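Local atomic coordinates of mitochondrial association factor 1 (Toxoplasma gondii, PDB entry 6BXS), a protein that belongs to a macro-domain family whose gene locus is required for the parasite's manipulation of host mitochondria, the exact role of this A form being less clear. Residues 50-55 with 61-66; 69-74 with 84-89; 188-193 with 217-222. All coordinates share one frame; numbering follows the deposited sequence.

Interaction 1 (50-55 with 61-66)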
# COMPACT_ATOMS: atom_id res chain seq x y z
N ALA A 50 1.16 2.69 4.51
CA ALA A 50 0.61 4.03 4.44
C ALA A 50 1.75 5.04 4.57
O ALA A 50 2.11 5.45 5.67
CB ALA A 50 -0.43 4.25 5.53
N GLY A 51 2.31 5.42 3.43
CA GLY A 51 3.55 6.18 3.38
C GLY A 51 3.42 7.64 3.73
O GLY A 51 2.32 8.19 3.81
N THR A 52 4.57 8.28 3.93
CA THR A 52 4.64 9.70 4.24
C THR A 52 4.96 10.50 2.98
O THR A 52 5.49 9.96 2.01
CB THR A 52 5.71 9.99 5.30
OG1 THR A 52 6.98 9.55 4.81
CG2 THR A 52 5.39 9.25 6.60
N TYR A 53 4.65 11.79 3.00
CA TYR A 53 4.91 12.66 1.87
C TYR A 53 6.40 12.83 1.62
O TYR A 53 6.82 13.20 0.52
CB TYR A 53 4.24 14.02 2.10
CG TYR A 53 2.75 13.90 2.34
CD1 TYR A 53 1.91 13.40 1.35
CD2 TYR A 53 2.18 14.27 3.55
CE1 TYR A 53 0.55 13.27 1.56
CE2 TYR A 53 0.82 14.14 3.77
CZ TYR A 53 0.01 13.64 2.77
OH TYR A 53 -1.35 13.51 2.98
N GLY A 54 7.21 12.55 2.64
CA GLY A 54 8.66 12.60 2.51
C GLY A 54 9.27 11.29 2.05
O GLY A 54 10.47 11.21 1.83
N LEU A 55 8.43 10.26 1.93
CA LEU A 55 8.82 8.98 1.33
C LEU A 55 9.81 8.15 2.15
O LEU A 55 10.56 7.35 1.58
CB LEU A 55 9.41 9.21 -0.07
CG LEU A 55 8.62 10.08 -1.05
CD1 LEU A 55 9.34 10.13 -2.39
CD2 LEU A 55 7.20 9.56 -1.21
N GLY A 61 2.52 5.52 13.38
CA GLY A 61 1.42 4.86 12.70
C GLY A 61 1.87 3.56 12.06
O GLY A 61 2.79 2.90 12.55
N MET A 62 1.23 3.20 10.95
CA MET A 62 1.56 1.96 10.24
C MET A 62 2.98 1.99 9.70
O MET A 62 3.67 0.97 9.72
CB MET A 62 0.58 1.74 9.09
CG MET A 62 0.75 0.39 8.41
SD MET A 62 -0.28 0.23 6.95
CE MET A 62 0.09 -1.46 6.48
N ASN A 63 3.39 3.14 9.19
CA ASN A 63 4.74 3.31 8.67
C ASN A 63 5.78 2.95 9.72
O ASN A 63 6.77 2.29 9.42
CB ASN A 63 4.95 4.76 8.19
CG ASN A 63 6.21 4.93 7.36
OD1 ASN A 63 6.69 3.98 6.74
ND2 ASN A 63 6.75 6.14 7.35
N GLY A 64 5.52 3.37 10.95
CA GLY A 64 6.38 3.04 12.07
C GLY A 64 6.39 1.56 12.38
O GLY A 64 7.43 1.00 12.75
N GLU A 65 5.24 0.91 12.22
CA GLU A 65 5.14 -0.53 12.46
C GLU A 65 5.93 -1.30 11.40
O GLU A 65 6.56 -2.31 11.71
CB GLU A 65 3.68 -0.98 12.45
CG GLU A 65 2.84 -0.41 13.59
CD GLU A 65 3.33 -0.86 14.95
OE1 GLU A 65 3.86 -1.98 15.06
OE2 GLU A 65 3.18 -0.08 15.92
N PHE A 66 5.89 -0.81 10.17
CA PHE A 66 6.67 -1.40 9.08
C PHE A 66 8.17 -1.32 9.40
O PHE A 66 8.90 -2.29 9.25
CB PHE A 66 6.38 -0.70 7.75
CG PHE A 66 5.67 -1.56 6.75
CD1 PHE A 66 6.34 -2.58 6.10
CD2 PHE A 66 4.34 -1.34 6.44
CE1 PHE A 66 5.69 -3.38 5.17
CE2 PHE A 66 3.69 -2.13 5.51
CZ PHE A 66 4.36 -3.15 4.87
O HOH W 1 1.41 5.43 8.43

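Interaction 2 (69-74 with 84-89). With SO4 (sulfate ion), chain E.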
# COMPACT_ATOMS: atom_id res chain seq x y z
N THR A 69 9.15 -3.60 12.29
CA THR A 69 9.15 -4.98 11.84
C THR A 69 10.41 -5.31 11.04
O THR A 69 11.03 -6.36 11.24
CB THR A 69 7.92 -5.29 10.98
OG1 THR A 69 6.73 -5.04 11.74
CG2 THR A 69 7.92 -6.74 10.52
N ILE A 70 10.78 -4.41 10.13
CA ILE A 70 11.98 -4.58 9.32
C ILE A 70 13.23 -4.55 10.18
O ILE A 70 14.14 -5.36 10.00
CB ILE A 70 12.07 -3.49 8.23
CG1 ILE A 70 11.00 -3.72 7.16
CG2 ILE A 70 13.46 -3.46 7.60
CD1 ILE A 70 10.91 -2.63 6.11
N ILE A 71 13.28 -3.61 11.12
CA ILE A 71 14.45 -3.45 11.99
C ILE A 71 14.59 -4.65 12.93
O ILE A 71 15.70 -5.14 13.13
CB ILE A 71 14.36 -2.15 12.80
CG1 ILE A 71 14.49 -0.94 11.87
CG2 ILE A 71 15.45 -2.09 13.86
CD1 ILE A 71 14.08 0.38 12.50
N GLU A 72 13.48 -5.11 13.50
CA GLU A 72 13.52 -6.24 14.42
C GLU A 72 14.06 -7.48 13.73
O GLU A 72 14.89 -8.20 14.29
CB GLU A 72 12.13 -6.53 14.98
CG GLU A 72 12.14 -7.45 16.21
CD GLU A 72 10.91 -8.33 16.32
OE1 GLU A 72 10.38 -8.77 15.28
OE2 GLU A 72 10.48 -8.60 17.47
N GLU A 73 13.59 -7.74 12.51
CA GLU A 73 14.03 -8.90 11.75
C GLU A 73 15.49 -8.76 11.35
O GLU A 73 16.22 -9.75 11.28
CB GLU A 73 13.15 -9.09 10.51
CG GLU A 73 13.42 -10.38 9.75
CD GLU A 73 13.07 -11.61 10.56
OE1 GLU A 73 12.13 -11.55 11.39
OE2 GLU A 73 13.73 -12.65 10.37
N ALA A 74 15.92 -7.53 11.09
CA ALA A 74 17.32 -7.27 10.75
C ALA A 74 18.23 -7.60 11.92
O ALA A 74 19.27 -8.24 11.75
CB ALA A 74 17.50 -5.81 10.33
N THR A 84 17.52 5.38 11.73
CA THR A 84 17.99 6.45 10.85
C THR A 84 18.52 5.90 9.53
O THR A 84 18.35 6.52 8.48
CB THR A 84 19.10 7.28 11.52
OG1 THR A 84 20.17 6.42 11.93
CG2 THR A 84 18.55 8.01 12.74
N GLU A 85 19.17 4.74 9.58
CA GLU A 85 19.65 4.08 8.37
C GLU A 85 18.49 3.77 7.43
O GLU A 85 18.50 4.16 6.26
CB GLU A 85 20.39 2.78 8.70
CG GLU A 85 21.77 2.97 9.31
CD GLU A 85 22.46 1.65 9.59
OE1 GLU A 85 22.50 0.79 8.68
OE2 GLU A 85 22.95 1.46 10.73
N LEU A 86 17.49 3.07 7.96
CA LEU A 86 16.33 2.66 7.18
C LEU A 86 15.55 3.85 6.66
O LEU A 86 15.11 3.86 5.51
CB LEU A 86 15.42 1.77 8.04
CG LEU A 86 14.08 1.36 7.43
CD1 LEU A 86 14.27 0.70 6.07
CD2 LEU A 86 13.34 0.43 8.38
N SER A 87 15.38 4.86 7.51
CA SER A 87 14.67 6.07 7.13
C SER A 87 15.34 6.76 5.95
O SER A 87 14.69 7.09 4.96
CB SER A 87 14.57 7.04 8.31
OG SER A 87 13.49 6.72 9.16
N ALA A 88 16.65 6.97 6.07
CA ALA A 88 17.40 7.68 5.04
C ALA A 88 17.49 6.86 3.75
O ALA A 88 17.32 7.40 2.66
CB ALA A 88 18.79 8.03 5.54
N GLU A 89 17.77 5.57 3.87
CA GLU A 89 17.98 4.74 2.69
C GLU A 89 16.69 4.57 1.90
O GLU A 89 16.67 4.74 0.68
CB GLU A 89 18.53 3.37 3.08
CG GLU A 89 19.25 2.68 1.93
CD GLU A 89 19.44 1.19 2.14
OE1 GLU A 89 18.64 0.57 2.87
OE2 GLU A 89 20.40 0.63 1.58
S SO4 E . 3.91 -8.03 12.24
O1 SO4 E . 5.29 -7.58 12.34
O2 SO4 E . 3.02 -6.88 12.23
O3 SO4 E . 3.58 -8.89 13.37
O4 SO4 E . 3.73 -8.79 11.00

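Interaction 3 (188-193 with 217-222)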
# COMPACT_ATOMS: atom_id res chain seq x y z
N ALA A 188 -6.36 7.81 -8.17
CA ALA A 188 -5.03 7.74 -8.76
C ALA A 188 -4.11 6.87 -7.91
O ALA A 188 -3.28 6.12 -8.44
CB ALA A 188 -4.45 9.14 -8.90
N THR A 189 -4.25 6.98 -6.59
CA THR A 189 -3.43 6.21 -5.66
C THR A 189 -3.76 4.72 -5.75
O THR A 189 -2.86 3.88 -5.79
CB THR A 189 -3.64 6.69 -4.21
OG1 THR A 189 -3.29 8.08 -4.11
CG2 THR A 189 -2.78 5.89 -3.25
N MET A 190 -5.05 4.39 -5.78
CA MET A 190 -5.46 2.99 -5.87
C MET A 190 -5.05 2.39 -7.21
O MET A 190 -4.68 1.21 -7.27
CB MET A 190 -6.97 2.86 -5.67
CG MET A 190 -7.44 1.43 -5.43
SD MET A 190 -6.69 0.68 -3.97
CE MET A 190 -7.37 1.71 -2.67
N LEU A 191 -5.12 3.18 -8.27
CA LEU A 191 -4.63 2.75 -9.58
C LEU A 191 -3.14 2.46 -9.52
O LEU A 191 -2.65 1.55 -10.19
CB LEU A 191 -4.92 3.81 -10.64
CG LEU A 191 -6.34 3.93 -11.18
CD1 LEU A 191 -6.41 5.05 -12.21
CD2 LEU A 191 -6.82 2.63 -11.80
N GLY A 192 -2.41 3.24 -8.73
CA GLY A 192 -0.98 3.04 -8.57
C GLY A 192 -0.66 1.71 -7.91
O GLY A 192 0.25 0.99 -8.33
N ILE A 193 -1.42 1.38 -6.87
CA ILE A 193 -1.24 0.12 -6.15
C ILE A 193 -1.54 -1.08 -7.03
O ILE A 193 -0.71 -1.99 -7.17
CB ILE A 193 -2.16 0.08 -4.91
CG1 ILE A 193 -1.78 1.19 -3.92
CG2 ILE A 193 -2.06 -1.28 -4.21
CD1 ILE A 193 -2.89 1.56 -2.97
N PRO A 217 -4.30 -0.94 4.28
CA PRO A 217 -4.94 -0.16 5.34
C PRO A 217 -6.03 0.72 4.73
O PRO A 217 -6.17 0.74 3.51
CB PRO A 217 -3.80 0.67 5.90
CG PRO A 217 -2.94 0.93 4.71
CD PRO A 217 -3.02 -0.32 3.87
N LEU A 218 -6.78 1.44 5.56
CA LEU A 218 -7.64 2.50 5.05
C LEU A 218 -6.78 3.73 4.82
O LEU A 218 -6.49 4.48 5.75
CB LEU A 218 -8.78 2.80 6.02
CG LEU A 218 -9.73 3.92 5.55
CD1 LEU A 218 -10.60 3.45 4.39
CD2 LEU A 218 -10.58 4.41 6.71
N LEU A 219 -6.38 3.93 3.57
CA LEU A 219 -5.48 5.02 3.22
C LEU A 219 -6.11 6.38 3.51
O LEU A 219 -7.31 6.57 3.34
CB LEU A 219 -5.08 4.92 1.75
CG LEU A 219 -4.19 3.72 1.41
CD1 LEU A 219 -4.22 3.43 -0.08
CD2 LEU A 219 -2.77 3.96 1.89
N GLY A 220 -5.28 7.32 3.96
CA GLY A 220 -5.74 8.66 4.27
C GLY A 220 -6.27 8.79 5.68
O GLY A 220 -6.60 9.89 6.13
N ALA A 221 -6.34 7.67 6.40
CA ALA A 221 -6.83 7.67 7.78
C ALA A 221 -5.72 8.11 8.74
O ALA A 221 -4.63 8.47 8.31
CB ALA A 221 -7.34 6.29 8.16
N GLY A 222 -6.02 8.08 10.03
CA GLY A 222 -5.04 8.41 11.05
C GLY A 222 -4.55 9.84 10.98
O GLY A 222 -5.35 10.78 11.06

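Interaction 1 (50-55 with 61-66)
The carbonyl O of Ala-50 receives a hydrogen bond of 2.8 Å from a water molecule, and the same water accepts one from the backbone N of Asn-63 at 3.1 Å. Strand 45-50 and the early part of helix 61-76 are thus joined through solvent, as the chain leaves the end of this central strand and enters the helix. Van der Waals contacts flank the bridge. Met-62 runs fully extended, its CG anti to the backbone N (chi1 -173°), and this carries SD to an apolar contact 4.3 Å from CB of Ala-50. On the other flank, the methyl CG2 of Thr-52 meets the amide end of Asn-63, the two side chains crossing nearly at right angles, while CB of Asn-63 lies 3.9 Å from the O of Ala-50. Tyr-169 bonds to the backbone N of Thr-52 and helps to hold the loop. In macro domains this strand-to-helix passage commonly borders the ADP-ribose cleft, and a similar position is plausible here. The example illustrates how one water can match a strand-end acceptor to an early-helix donor: the helix dipole would probably strengthen the N-H, and the water satisfies Ala-50 O and Asn-63 N, which do not bond to each other directly.

Interaction 2 (69-74 with 84-89)
Leu-86 of helix 83-103 sends one methyl, CD2, against Ile-70 and Ile-71 of helix 61-76, and on this branch the contact between residues 69-74 and 84-89 rests. These are two successive helices of the macro-domain fold, joined by a short connection and following strand 45-50 on the periphery of the domain. The backbones stay well separated, the nearest pair of CA atoms, those of Ile-71 and Leu-86, being 8.0 Å apart, and side chains must span the gap. Leu-86 does so by reaching outward: its CG is anti to the backbone N (chi1 174°) and CD2 in turn is anti to CA, giving the leucine its full length along this branch.

The isoleucines receive it differently. Ile-70 is turned across Leu-86 at about a right angle and offers its short branch, CG2 lying 4.0 Å from CD2 of Leu-86. Ile-71 comes at a slant and uses the longer branch, with its CG1 3.9 Å from the same leucine methyl and its CD1 at 4.2 Å from it. Two neighbouring residues of one helix therefore hold one methyl by different branches. Polar groups are settled elsewhere: Ser-87 OG bonds to Ile-57 O, and Ser-90 OG to the backbone O of Leu-86.

Thr-69, which takes no part in this apolar contact, borders a sulfate, probably from the crystallisation liquor, held by Arg-29, His-159 and the backbone N atoms of Leu-36 and Tyr-37. The OG1 of Thr-69 bonds to Glu-65 O within its own helix. Beside that hydroxyl, the threonine methyl CG2 approaches the sulfate O1 to 3.3 Å.

Interaction 3 (188-193 with 217-222)
Leu-219 meets Ile-193 tip to tip, with CD1 of the leucine 3.7 Å from CD1 of the isoleucine, and this is the closest approach between residues 188-193, on helix 179-202, and residues 217-222, in the loop that follows strand 213-216. The leucine contributes by far the largest share of buried surface. It stands at the second position of a type II turn running from Leu-218 to Ala-221, closed by a bond of 3.3 Å from Ala-221 N to Leu-218 O. Gly-220 takes the third position, with a positive phi (87°) that suits glycine. From this corner the leucine reaches out with CG anti to its own carbonyl carbon (chi1 -68°), and CD1 leads.

On the helix, Thr-189 and Ile-193 lie one turn apart and both point at the loop. Thr-189 turns its methyl to the leucine, CG2 standing 4.3 Å from Leu-219 CD1, while its hydroxyl is bonded to Ala-185 O in the same helix. Met-190 folds back at both chi2 and chi3, which brings CE to 4.4 Å from Leu-219 CD1. Thr-170 of strand 166-170 touches Thr-189, Ile-193 and Leu-219 alike, so the cluster also packs on the central sheet.

In macro domains the glycine-rich loop after the corresponding strand usually cradles ligand phosphates; the glycines here are consistent with such a loop, though no nucleotide is bound in this structure. The side-chain contact rests on shape and dispersion alone; the polar link to this helix comes from Tyr-186 OH, bonded to Leu-219 O.

Overall arrangement
Interactions 1 and 2 share helix 61-76, the first joining its early part to the end of strand 45-50 and the second packing its later part on helix 83-103; their centres are 12 Å apart. Interaction 3 also lies about 12 Å, centre to centre, from interaction 1 and touches it directly: Met-62 SD comes to 3.5 Å from Pro-217 CG, and Ala-50 CA to 4.2 Å from Leu-219 CD2. The strand end and helix start of interaction 1 therefore pack on the loop of interaction 3, near where a macro domain would probably have its cleft. Interaction 2 is more peripheral, about 23 Å between centres from interaction 3, and the sulfate beside Thr-69 belongs to its surroundings.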